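Local coordinates for protein ubiquitin conjugating enzyme (Agrocybe aegerita, PDB 3WE5) that probably accepts activated ubiquitin from an E1 enzyme as a thioester and passes it on toward substrate proteins, as E2 conjugating enzymes do, at residues 28-33 against 51-56; 39-44 against 56-61; 75-80 against 88-93; 81-86 against 119-124. All coordinates share one frame; numbering follows the deposited sequence.

How the contacts relate
All four contacts belong to one ubiquitin-conjugating core, in which helices pack on an antiparallel sheet with strands ordered as they follow in the chain. Contacts 1 and 2 share Trp56 on strand 55-61, and that strand pairs with strand 72-78 of contact 3, Trp56 O lying 2.9 Å from Phe77 N. Contact 4 lies about 14 Å from contact 1, centre to centre, yet touches it where Tyr83 OH comes within 2.7 Å of Glu32 OE2. Contacts 2 and 4 are farthest apart, with centres about 20 Å apart and nearest atoms about 7 Å. Contact 4 probably corresponds to loops that help bind E3 ligases in related E2 enzymes.

Contact 1 (28-33 against 51-56); sequences RLAKEL and SDFSKW
Phe53 and Trp56 bring two aromatic rings up to one side of the helix that runs through Leu29 and Leu33. Most of the contact is apolar packing. The Phe53 ring leans on the helix obliquely: its CD1 lies 3.6 Å from Leu29 CB, its CE1 3.7 Å from Ala30 CA, and Leu33 CD2 also reaches CE1. Small Ala30 suits this place because the ring can settle close to the helix backbone. Trp56 enters with the far end of its indole. Leu29 CD2 covers one face of the ring, Glu32 CB sits at its edge, and Leu33 CB is 3.9 Å from Trp56 CH2. Trp56 CH2 also approaches Leu29 O at 3.4 Å in the indole plane, although this oxygen already accepts the helical bond from Leu33 N.

No hydrogen bond crosses between the segments; the polar bonds stiffen each side separately. Trp56 NE1 donates to Asp52 O at 2.8 Å, within both the ring plane and the carbonyl plane, which fixes the indole's rotation. Asp52 OD1 accepts from the backbone N of Ser54 and of Lys55, an Asx turn extended to an Asx motif that shapes the bend. On the helix, Arg28 grips Glu32 side-on, NE lying 2.9 Å from OE2 and NH2 donating to the same oxygen. Tyr83 OH bonds to OE2 too, while Val127 N binds OE1, so the carboxylate is well satisfied.

This is the typical seat of the N-terminal helix of the E2 fold, laid against the turn leading into strand 55-61.

Contact 2 (39-44 against 56-61); sequences EGCPVG and WLFTIE
Glu61 N donates to Gly44 O at 2.8 Å at the tight end of this contact, where the chain arriving from helix 24-39 enters the beta meander of the ubiquitin-conjugating fold, just ahead of strand 45-49. The bond is fairly straight, 162° at the hydrogen, with the donor tilted 18° from the carbonyl plane. Ile60 CA adds a weaker C-H···O contact to Gly44 O at 3.6 Å. The two backbones come together so closely that Gly44 CA lies 3.6 Å from Glu61 O. Glycine suits this place, since it brings no side chain into that gap and adopts its positive phi of 92° without strain. Gln135 of helix 127-140 ties the two segments together, its NE2 binding both Val43 O and Glu61 O.

Toward residue 41 the segments spread apart, and contact thins to a single apolar touch: Cys41 SG meets the edge of the Phe58 ring, 4.4 Å from CE2. The sulfur and ring join a hydrophobic layer that Ile36 of helix 24-39 also lines.

On the side of Thr59 a water fills in: it donates to Gly44 O at 2.8 Å and is also hydrogen-bonded to Thr59 OG1, 2.7 Å away.

Contact 3 (75-80 against 88-93); sequences LQFRFD and PAVQFV
Arg78 NH2 donates to Gln91 OE1 at 2.9 Å, a side-chain bond across the antiparallel hairpin that forms the last two strands of the E2 sheet. The guanidinium and amide planes stand 54° apart, and the amide oxygen lies near the guanidinium edge. Gln91 holds its CG between its own N and carbonyl carbon (chi1 64°), which carries the amide toward the neighbouring strand; Arg78 bends at chi3 to meet it. Arg78 NH1 has a salt bridge to Asp159, so this long side chain, with several N-H groups, joins the sheet to the C-terminal tail. A water in the guanidinium plane of Arg78, at its edge, accepts from Gln76 NE2 and Arg78 NE and donates to Ala89 O, knitting the polar face together.

The backbone ladder lies between the faces. Gln76 and Gln91 form one hydrogen-bonded pair, Gln76 N reaching Gln91 O at 2.8 Å, and Arg78 with Ala89 forms the next.

On the other face, that of Leu75, Phe77, Val90 and Phe92, the side chains are apolar, and Phe77 packs on Val127 and Val130 of helix 127-140. Branched Val90 serves this ring with both methyls: CG1 stands over its face, and CG2 lies 3.6 Å from Phe77 CD2. Pro88 CB fits at the same ring's edge. Farther along, Leu75 CD1 makes a CH-pi contact 3.9 Å above the Phe92 centroid, only 9° off the ring normal.

Contact 4 (81-86 against 119-124); sequences AQYPIS and SEWSPV
Trp121 donates its indole N-H to Pro84 O, the one hydrogen bond joining these two loops. Trp121 NE1 and Pro84 O are 2.9 Å apart, and the bond is moderately bent. The oxygen lies in the indole plane, whereas the donor stands 37° above the plane of the carbonyl. Trp121 CG is anti to its backbone N (chi1 173°), a torsion that extends the ring across to the other loop. Within its own loop Ser122 OG accepts from Val124 N, an ST turn shaping the chain around Pro123.

Aromatic contact comes next. Tyr83 CE1 touches Trp121 CZ2 at 3.7 Å, the rings meeting rim to rim with planes 39° apart. A cis peptide links Tyr83 to Pro84 and lets Pro84 CB rest over the tyrosine face, while Glu32 holds the hydroxyl.

The remaining contacts are aliphatic. Pro123 presents the rigid edge of its ring: CB is 4.1 Å from Pro84 CG, and CG is 3.7 Å from Ile85 CD1. Ile85 itself is exposed; a glycerol about 4 Å from its side chain probably comes from the crystallisation liquor.

A cis-proline loop beside a Trp-Ser-Pro loop is characteristic of the E2 fold; in relatives these loops form part of the E3-binding surface, and probably do so here.

Contact 1 (28-33 against 51-56)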
# COMPACT_ATOMS: atom_id res chain seq x y z
N ARG A 28 -4.58 -32.37 12.61
CA ARG A 28 -5.03 -31.03 13.03
C ARG A 28 -5.97 -30.48 11.95
O ARG A 28 -7.03 -29.94 12.25
CB ARG A 28 -3.81 -30.12 13.18
CG ARG A 28 -4.08 -28.58 13.13
CD ARG A 28 -4.89 -28.06 14.36
NE ARG A 28 -5.19 -26.66 14.11
CZ ARG A 28 -4.68 -25.60 14.76
NH1 ARG A 28 -3.93 -25.74 15.83
NH2 ARG A 28 -4.99 -24.38 14.34
N LEU A 29 -5.59 -30.66 10.69
CA LEU A 29 -6.45 -30.19 9.61
C LEU A 29 -7.75 -30.96 9.53
O LEU A 29 -8.80 -30.35 9.22
CB LEU A 29 -5.71 -30.19 8.26
CG LEU A 29 -4.70 -29.03 8.21
CD1 LEU A 29 -3.64 -29.30 7.16
CD2 LEU A 29 -5.41 -27.70 7.93
N ALA A 30 -7.73 -32.27 9.81
CA ALA A 30 -8.95 -33.06 9.86
C ALA A 30 -9.88 -32.55 10.93
O ALA A 30 -11.09 -32.55 10.75
CB ALA A 30 -8.68 -34.52 10.13
N LYS A 31 -9.31 -32.14 12.06
CA LYS A 31 -10.16 -31.63 13.14
C LYS A 31 -10.78 -30.30 12.74
O LYS A 31 -11.95 -30.07 13.02
CB LYS A 31 -9.39 -31.52 14.48
CG LYS A 31 -10.32 -30.99 15.58
CD LYS A 31 -10.00 -31.51 16.96
CE LYS A 31 -11.12 -31.11 17.93
NZ LYS A 31 -11.37 -29.65 17.89
N GLU A 32 -10.02 -29.44 12.07
CA GLU A 32 -10.59 -28.17 11.62
C GLU A 32 -11.70 -28.43 10.62
O GLU A 32 -12.72 -27.73 10.63
CB GLU A 32 -9.53 -27.27 11.00
CG GLU A 32 -8.43 -26.81 11.99
CD GLU A 32 -7.67 -25.58 11.52
OE1 GLU A 32 -8.21 -24.67 10.81
OE2 GLU A 32 -6.45 -25.49 11.81
N LEU A 33 -11.51 -29.42 9.76
CA LEU A 33 -12.54 -29.74 8.77
C LEU A 33 -13.78 -30.29 9.44
O LEU A 33 -14.90 -29.98 9.01
CB LEU A 33 -12.02 -30.76 7.74
CG LEU A 33 -12.97 -31.10 6.59
CD1 LEU A 33 -13.21 -29.85 5.79
CD2 LEU A 33 -12.32 -32.18 5.69
N SER A 51 -10.52 -31.26 -0.51
CA SER A 51 -10.45 -32.63 -1.04
C SER A 51 -9.21 -33.39 -0.60
O SER A 51 -9.11 -34.60 -0.83
CB SER A 51 -10.55 -32.60 -2.55
OG SER A 51 -11.85 -32.17 -2.89
N ASP A 52 -8.29 -32.67 0.03
CA ASP A 52 -7.13 -33.29 0.68
C ASP A 52 -6.76 -32.41 1.84
O ASP A 52 -7.52 -31.51 2.20
CB ASP A 52 -5.93 -33.43 -0.30
CG ASP A 52 -5.44 -32.10 -0.90
OD1 ASP A 52 -5.67 -30.96 -0.37
OD2 ASP A 52 -4.78 -32.18 -1.96
N PHE A 53 -5.59 -32.64 2.42
CA PHE A 53 -5.11 -31.75 3.48
C PHE A 53 -3.89 -30.91 3.08
O PHE A 53 -3.07 -30.53 3.92
CB PHE A 53 -4.93 -32.52 4.80
CG PHE A 53 -6.22 -33.12 5.30
CD1 PHE A 53 -7.23 -32.27 5.76
CD2 PHE A 53 -6.46 -34.47 5.22
CE1 PHE A 53 -8.43 -32.79 6.20
CE2 PHE A 53 -7.68 -35.00 5.65
CZ PHE A 53 -8.67 -34.16 6.14
N SER A 54 -3.82 -30.59 1.79
CA SER A 54 -2.77 -29.76 1.24
C SER A 54 -3.29 -28.43 0.70
O SER A 54 -2.59 -27.43 0.72
CB SER A 54 -2.05 -30.49 0.12
OG SER A 54 -1.43 -31.65 0.64
N LYS A 55 -4.51 -28.44 0.17
CA LYS A 55 -5.07 -27.23 -0.43
C LYS A 55 -6.59 -27.20 -0.24
O LYS A 55 -7.28 -28.13 -0.64
CB LYS A 55 -4.74 -27.13 -1.94
CG LYS A 55 -5.13 -25.80 -2.57
CD LYS A 55 -4.59 -25.67 -4.01
CE LYS A 55 -5.23 -26.69 -4.94
NZ LYS A 55 -6.72 -26.53 -5.01
N TRP A 56 -7.08 -26.09 0.34
CA TRP A 56 -8.53 -25.88 0.49
C TRP A 56 -8.94 -24.58 -0.19
O TRP A 56 -8.16 -23.63 -0.32
CB TRP A 56 -8.91 -25.77 1.98
CG TRP A 56 -8.75 -27.01 2.82
CD1 TRP A 56 -8.32 -28.26 2.42
CD2 TRP A 56 -9.03 -27.11 4.22
NE1 TRP A 56 -8.32 -29.13 3.50
CE2 TRP A 56 -8.75 -28.45 4.61
CE3 TRP A 56 -9.50 -26.20 5.18
CZ2 TRP A 56 -8.91 -28.89 5.94
CZ3 TRP A 56 -9.65 -26.64 6.50
CH2 TRP A 56 -9.37 -27.98 6.87

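Contact 2 (39-44 against 56-61)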
# COMPACT_ATOMS: atom_id res chain seq x y z
N GLU A 39 -19.98 -27.15 12.91
CA GLU A 39 -20.35 -25.80 13.35
C GLU A 39 -20.87 -24.95 12.21
O GLU A 39 -21.55 -23.93 12.43
CB GLU A 39 -19.14 -25.10 13.96
CG GLU A 39 -18.67 -25.74 15.25
CD GLU A 39 -19.64 -25.52 16.41
OE1 GLU A 39 -19.57 -26.31 17.37
OE2 GLU A 39 -20.46 -24.56 16.38
N GLY A 40 -20.53 -25.34 11.00
CA GLY A 40 -20.80 -24.50 9.85
C GLY A 40 -19.81 -23.36 9.79
O GLY A 40 -18.93 -23.22 10.65
N CYS A 41 -19.91 -22.56 8.74
CA CYS A 41 -19.01 -21.41 8.60
C CYS A 41 -19.72 -20.15 9.01
O CYS A 41 -20.96 -20.10 8.97
CB CYS A 41 -18.57 -21.22 7.15
SG CYS A 41 -17.46 -22.49 6.47
N PRO A 42 -18.96 -19.10 9.37
CA PRO A 42 -19.60 -17.82 9.68
C PRO A 42 -20.21 -17.23 8.43
O PRO A 42 -19.82 -17.57 7.32
CB PRO A 42 -18.43 -16.94 10.15
CG PRO A 42 -17.37 -17.94 10.61
CD PRO A 42 -17.51 -19.07 9.64
N VAL A 43 -21.15 -16.31 8.60
CA VAL A 43 -21.86 -15.76 7.45
C VAL A 43 -20.90 -15.14 6.43
O VAL A 43 -19.94 -14.42 6.78
CB VAL A 43 -22.97 -14.75 7.90
CG1 VAL A 43 -22.37 -13.55 8.63
CG2 VAL A 43 -23.81 -14.30 6.71
N GLY A 44 -21.15 -15.46 5.16
CA GLY A 44 -20.39 -14.87 4.08
C GLY A 44 -19.20 -15.74 3.72
O GLY A 44 -18.53 -15.52 2.71
N TRP A 56 -7.08 -26.09 0.34
CA TRP A 56 -8.53 -25.88 0.49
C TRP A 56 -8.94 -24.58 -0.19
O TRP A 56 -8.16 -23.63 -0.32
CB TRP A 56 -8.91 -25.77 1.98
CG TRP A 56 -8.75 -27.01 2.82
CD1 TRP A 56 -8.32 -28.26 2.42
CD2 TRP A 56 -9.03 -27.11 4.22
NE1 TRP A 56 -8.32 -29.13 3.50
CE2 TRP A 56 -8.75 -28.45 4.61
CE3 TRP A 56 -9.50 -26.20 5.18
CZ2 TRP A 56 -8.91 -28.89 5.94
CZ3 TRP A 56 -9.65 -26.64 6.50
CH2 TRP A 56 -9.37 -27.98 6.87
N LEU A 57 -10.20 -24.53 -0.64
CA LEU A 57 -10.76 -23.32 -1.23
C LEU A 57 -12.05 -22.91 -0.51
O LEU A 57 -12.90 -23.74 -0.20
CB LEU A 57 -11.13 -23.59 -2.69
CG LEU A 57 -9.98 -23.93 -3.64
CD1 LEU A 57 -10.57 -24.35 -5.01
CD2 LEU A 57 -9.04 -22.76 -3.79
N PHE A 58 -12.16 -21.60 -0.25
CA PHE A 58 -13.37 -20.98 0.29
C PHE A 58 -13.86 -19.87 -0.65
O PHE A 58 -13.09 -19.33 -1.43
CB PHE A 58 -13.05 -20.31 1.64
CG PHE A 58 -12.74 -21.26 2.74
CD1 PHE A 58 -11.46 -21.81 2.85
CD2 PHE A 58 -13.70 -21.61 3.68
CE1 PHE A 58 -11.17 -22.69 3.87
CE2 PHE A 58 -13.42 -22.49 4.71
CZ PHE A 58 -12.13 -23.05 4.79
N THR A 59 -15.14 -19.53 -0.57
CA THR A 59 -15.58 -18.23 -1.09
C THR A 59 -15.77 -17.28 0.08
O THR A 59 -16.19 -17.70 1.15
CB THR A 59 -16.84 -18.31 -1.93
OG1 THR A 59 -17.91 -18.84 -1.16
CG2 THR A 59 -16.61 -19.18 -3.15
N ILE A 60 -15.43 -16.01 -0.15
CA ILE A 60 -15.53 -14.98 0.88
C ILE A 60 -16.41 -13.87 0.31
O ILE A 60 -16.10 -13.27 -0.74
CB ILE A 60 -14.16 -14.38 1.18
CG1 ILE A 60 -13.19 -15.47 1.68
CG2 ILE A 60 -14.28 -13.22 2.18
CD1 ILE A 60 -13.62 -16.16 2.97
N GLU A 61 -17.51 -13.60 1.00
CA GLU A 61 -18.34 -12.44 0.66
C GLU A 61 -18.33 -11.51 1.85
O GLU A 61 -18.51 -11.96 2.99
CB GLU A 61 -19.77 -12.85 0.35
CG GLU A 61 -20.67 -11.65 0.07
CD GLU A 61 -21.99 -12.02 -0.54
OE1 GLU A 61 -22.14 -13.19 -0.96
OE2 GLU A 61 -22.88 -11.14 -0.60
O HOH W 1 -19.20 -17.21 0.59

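Contact 3 (75-80 against 88-93)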
# COMPACT_ATOMS: atom_id res chain seq x y z
N LEU A 75 -10.79 -17.80 -2.13
CA LEU A 75 -9.60 -17.73 -1.26
C LEU A 75 -9.02 -19.13 -1.13
O LEU A 75 -9.73 -20.08 -0.79
CB LEU A 75 -10.00 -17.20 0.11
CG LEU A 75 -8.90 -16.92 1.15
CD1 LEU A 75 -7.97 -15.81 0.64
CD2 LEU A 75 -9.52 -16.54 2.51
N GLN A 76 -7.71 -19.25 -1.40
CA GLN A 76 -7.03 -20.55 -1.37
C GLN A 76 -6.09 -20.61 -0.17
O GLN A 76 -5.40 -19.64 0.11
CB GLN A 76 -6.24 -20.70 -2.67
CG GLN A 76 -5.39 -21.97 -2.81
CD GLN A 76 -4.57 -21.88 -4.10
OE1 GLN A 76 -5.09 -22.12 -5.18
NE2 GLN A 76 -3.32 -21.46 -3.99
N PHE A 77 -6.14 -21.74 0.53
CA PHE A 77 -5.19 -22.06 1.61
C PHE A 77 -4.32 -23.21 1.14
O PHE A 77 -4.84 -24.22 0.69
CB PHE A 77 -5.94 -22.53 2.85
CG PHE A 77 -6.63 -21.42 3.56
CD1 PHE A 77 -7.78 -20.86 3.04
CD2 PHE A 77 -6.13 -20.94 4.77
CE1 PHE A 77 -8.42 -19.80 3.72
CE2 PHE A 77 -6.75 -19.92 5.43
CZ PHE A 77 -7.89 -19.33 4.90
N ARG A 78 -3.00 -23.06 1.27
CA ARG A 78 -2.10 -24.20 1.09
C ARG A 78 -1.35 -24.49 2.39
O ARG A 78 -0.87 -23.55 3.05
CB ARG A 78 -1.12 -23.93 -0.06
CG ARG A 78 -1.74 -24.12 -1.43
CD ARG A 78 -0.72 -23.99 -2.54
NE ARG A 78 -0.36 -22.60 -2.76
CZ ARG A 78 0.59 -22.20 -3.60
NH1 ARG A 78 1.31 -23.09 -4.28
NH2 ARG A 78 0.84 -20.90 -3.76
N PHE A 79 -1.26 -25.77 2.75
CA PHE A 79 -0.68 -26.20 4.04
C PHE A 79 0.59 -27.02 3.81
O PHE A 79 0.58 -27.94 2.99
CB PHE A 79 -1.68 -27.05 4.84
CG PHE A 79 -3.07 -26.44 4.93
CD1 PHE A 79 -3.31 -25.39 5.80
CD2 PHE A 79 -4.10 -26.92 4.14
CE1 PHE A 79 -4.58 -24.78 5.86
CE2 PHE A 79 -5.39 -26.34 4.23
CZ PHE A 79 -5.61 -25.27 5.08
N ASP A 80 1.67 -26.69 4.51
CA ASP A 80 2.85 -27.57 4.43
C ASP A 80 2.88 -28.57 5.58
O ASP A 80 1.97 -28.60 6.40
CB ASP A 80 4.15 -26.77 4.28
CG ASP A 80 4.48 -25.93 5.50
OD1 ASP A 80 4.16 -26.33 6.64
OD2 ASP A 80 5.09 -24.85 5.34
N PRO A 88 -0.44 -21.09 7.18
CA PRO A 88 -0.87 -21.46 5.83
C PRO A 88 -0.45 -20.41 4.81
O PRO A 88 -0.34 -19.22 5.13
CB PRO A 88 -2.40 -21.48 5.95
CG PRO A 88 -2.70 -20.45 7.04
CD PRO A 88 -1.54 -20.59 8.02
N ALA A 89 -0.23 -20.84 3.56
CA ALA A 89 -0.00 -19.91 2.46
C ALA A 89 -1.38 -19.56 1.91
O ALA A 89 -2.13 -20.44 1.51
CB ALA A 89 0.83 -20.57 1.40
N VAL A 90 -1.73 -18.29 1.96
CA VAL A 90 -3.10 -17.88 1.66
C VAL A 90 -3.12 -16.80 0.57
O VAL A 90 -2.40 -15.80 0.66
CB VAL A 90 -3.76 -17.34 2.94
CG1 VAL A 90 -5.22 -16.95 2.66
CG2 VAL A 90 -3.72 -18.37 4.05
N GLN A 91 -3.95 -16.99 -0.46
CA GLN A 91 -4.05 -16.03 -1.54
C GLN A 91 -5.43 -16.10 -2.18
O GLN A 91 -6.10 -17.15 -2.17
CB GLN A 91 -2.95 -16.29 -2.58
CG GLN A 91 -3.09 -17.64 -3.27
CD GLN A 91 -1.74 -18.20 -3.70
OE1 GLN A 91 -1.10 -18.96 -2.96
NE2 GLN A 91 -1.30 -17.83 -4.90
N PHE A 92 -5.87 -14.96 -2.71
CA PHE A 92 -7.07 -14.95 -3.54
C PHE A 92 -6.69 -15.57 -4.87
O PHE A 92 -5.57 -15.35 -5.38
CB PHE A 92 -7.62 -13.53 -3.71
CG PHE A 92 -8.27 -12.98 -2.46
CD1 PHE A 92 -9.56 -13.37 -2.11
CD2 PHE A 92 -7.58 -12.13 -1.61
CE1 PHE A 92 -10.18 -12.89 -0.93
CE2 PHE A 92 -8.19 -11.62 -0.44
CZ PHE A 92 -9.48 -12.00 -0.10
N VAL A 93 -7.61 -16.36 -5.41
CA VAL A 93 -7.43 -17.04 -6.70
C VAL A 93 -7.68 -16.08 -7.86
O VAL A 93 -8.66 -15.31 -7.88
CB VAL A 93 -8.33 -18.28 -6.79
CG1 VAL A 93 -8.24 -18.92 -8.18
CG2 VAL A 93 -7.92 -19.28 -5.74
O HOH W 2 -2.08 -20.60 -1.36

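Contact 4 (81-86 against 119-124)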
# COMPACT_ATOMS: atom_id res chain seq x y z
N ALA A 81 3.93 -29.39 5.68
CA ALA A 81 3.93 -30.46 6.67
C ALA A 81 4.12 -29.99 8.11
O ALA A 81 3.97 -30.80 9.04
CB ALA A 81 5.00 -31.51 6.32
N GLN A 82 4.45 -28.71 8.28
CA GLN A 82 4.66 -28.13 9.61
C GLN A 82 3.43 -27.38 10.14
O GLN A 82 3.46 -26.87 11.26
CB GLN A 82 5.88 -27.21 9.62
CG GLN A 82 7.22 -27.96 9.51
CD GLN A 82 7.46 -28.50 8.12
OE1 GLN A 82 7.50 -29.70 7.91
NE2 GLN A 82 7.63 -27.60 7.16
N TYR A 83 2.34 -27.33 9.38
CA TYR A 83 1.09 -26.74 9.91
C TYR A 83 0.70 -27.54 11.16
O TYR A 83 0.81 -28.76 11.19
CB TYR A 83 -0.02 -26.80 8.84
CG TYR A 83 -1.30 -26.08 9.26
CD1 TYR A 83 -1.42 -24.72 9.08
CD2 TYR A 83 -2.35 -26.77 9.86
CE1 TYR A 83 -2.57 -24.04 9.46
CE2 TYR A 83 -3.52 -26.08 10.27
CZ TYR A 83 -3.60 -24.73 10.05
OH TYR A 83 -4.73 -24.02 10.43
N PRO A 84 0.20 -26.87 12.22
CA PRO A 84 -0.17 -25.46 12.34
C PRO A 84 0.93 -24.58 12.92
O PRO A 84 0.67 -23.43 13.26
CB PRO A 84 -1.34 -25.54 13.32
CG PRO A 84 -0.88 -26.60 14.29
CD PRO A 84 -0.21 -27.64 13.41
N ILE A 85 2.15 -25.09 13.04
CA ILE A 85 3.25 -24.26 13.51
C ILE A 85 3.62 -23.27 12.42
O ILE A 85 3.75 -22.07 12.68
CB ILE A 85 4.46 -25.11 13.98
CG1 ILE A 85 4.02 -26.16 15.00
CG2 ILE A 85 5.58 -24.17 14.47
CD1 ILE A 85 3.24 -25.65 16.23
N SER A 86 3.76 -23.75 11.18
CA SER A 86 3.89 -22.85 10.04
C SER A 86 2.53 -22.28 9.67
O SER A 86 1.51 -22.97 9.80
CB SER A 86 4.46 -23.58 8.84
OG SER A 86 3.74 -24.77 8.62
N SER A 119 4.06 -12.46 10.85
CA SER A 119 4.54 -12.36 12.24
C SER A 119 3.47 -12.67 13.29
O SER A 119 3.80 -13.08 14.40
CB SER A 119 5.06 -10.94 12.49
OG SER A 119 3.96 -10.03 12.56
N GLU A 120 2.20 -12.44 12.97
CA GLU A 120 1.15 -12.67 13.94
C GLU A 120 0.41 -14.01 13.80
O GLU A 120 -0.56 -14.28 14.52
CB GLU A 120 0.19 -11.48 13.96
CG GLU A 120 0.95 -10.17 13.99
CD GLU A 120 0.37 -9.16 14.95
OE1 GLU A 120 1.06 -8.82 15.93
OE2 GLU A 120 -0.77 -8.70 14.71
N TRP A 121 0.86 -14.86 12.87
CA TRP A 121 0.35 -16.24 12.85
C TRP A 121 0.65 -16.91 14.19
O TRP A 121 1.72 -16.71 14.78
CB TRP A 121 0.95 -17.07 11.70
CG TRP A 121 0.53 -18.51 11.83
CD1 TRP A 121 1.29 -19.55 12.26
CD2 TRP A 121 -0.78 -19.04 11.59
NE1 TRP A 121 0.54 -20.70 12.30
CE2 TRP A 121 -0.74 -20.41 11.88
CE3 TRP A 121 -1.99 -18.49 11.13
CZ2 TRP A 121 -1.86 -21.25 11.75
CZ3 TRP A 121 -3.09 -19.32 11.01
CH2 TRP A 121 -3.02 -20.68 11.31
N SER A 122 -0.30 -17.70 14.68
CA SER A 122 -0.08 -18.57 15.83
C SER A 122 -0.86 -19.84 15.60
O SER A 122 -1.91 -19.79 14.98
CB SER A 122 -0.55 -17.89 17.12
OG SER A 122 -0.63 -18.82 18.19
N PRO A 123 -0.37 -20.99 16.10
CA PRO A 123 -1.17 -22.22 16.00
C PRO A 123 -2.50 -22.12 16.75
O PRO A 123 -3.35 -22.97 16.54
CB PRO A 123 -0.29 -23.28 16.68
CG PRO A 123 1.09 -22.68 16.72
CD PRO A 123 0.93 -21.21 16.76
N VAL A 124 -2.68 -21.13 17.63
CA VAL A 124 -3.96 -20.97 18.31
C VAL A 124 -5.07 -20.48 17.39
O VAL A 124 -6.25 -20.53 17.76
CB VAL A 124 -3.85 -20.05 19.56
CG1 VAL A 124 -2.74 -20.56 20.51
CG2 VAL A 124 -3.64 -18.60 19.16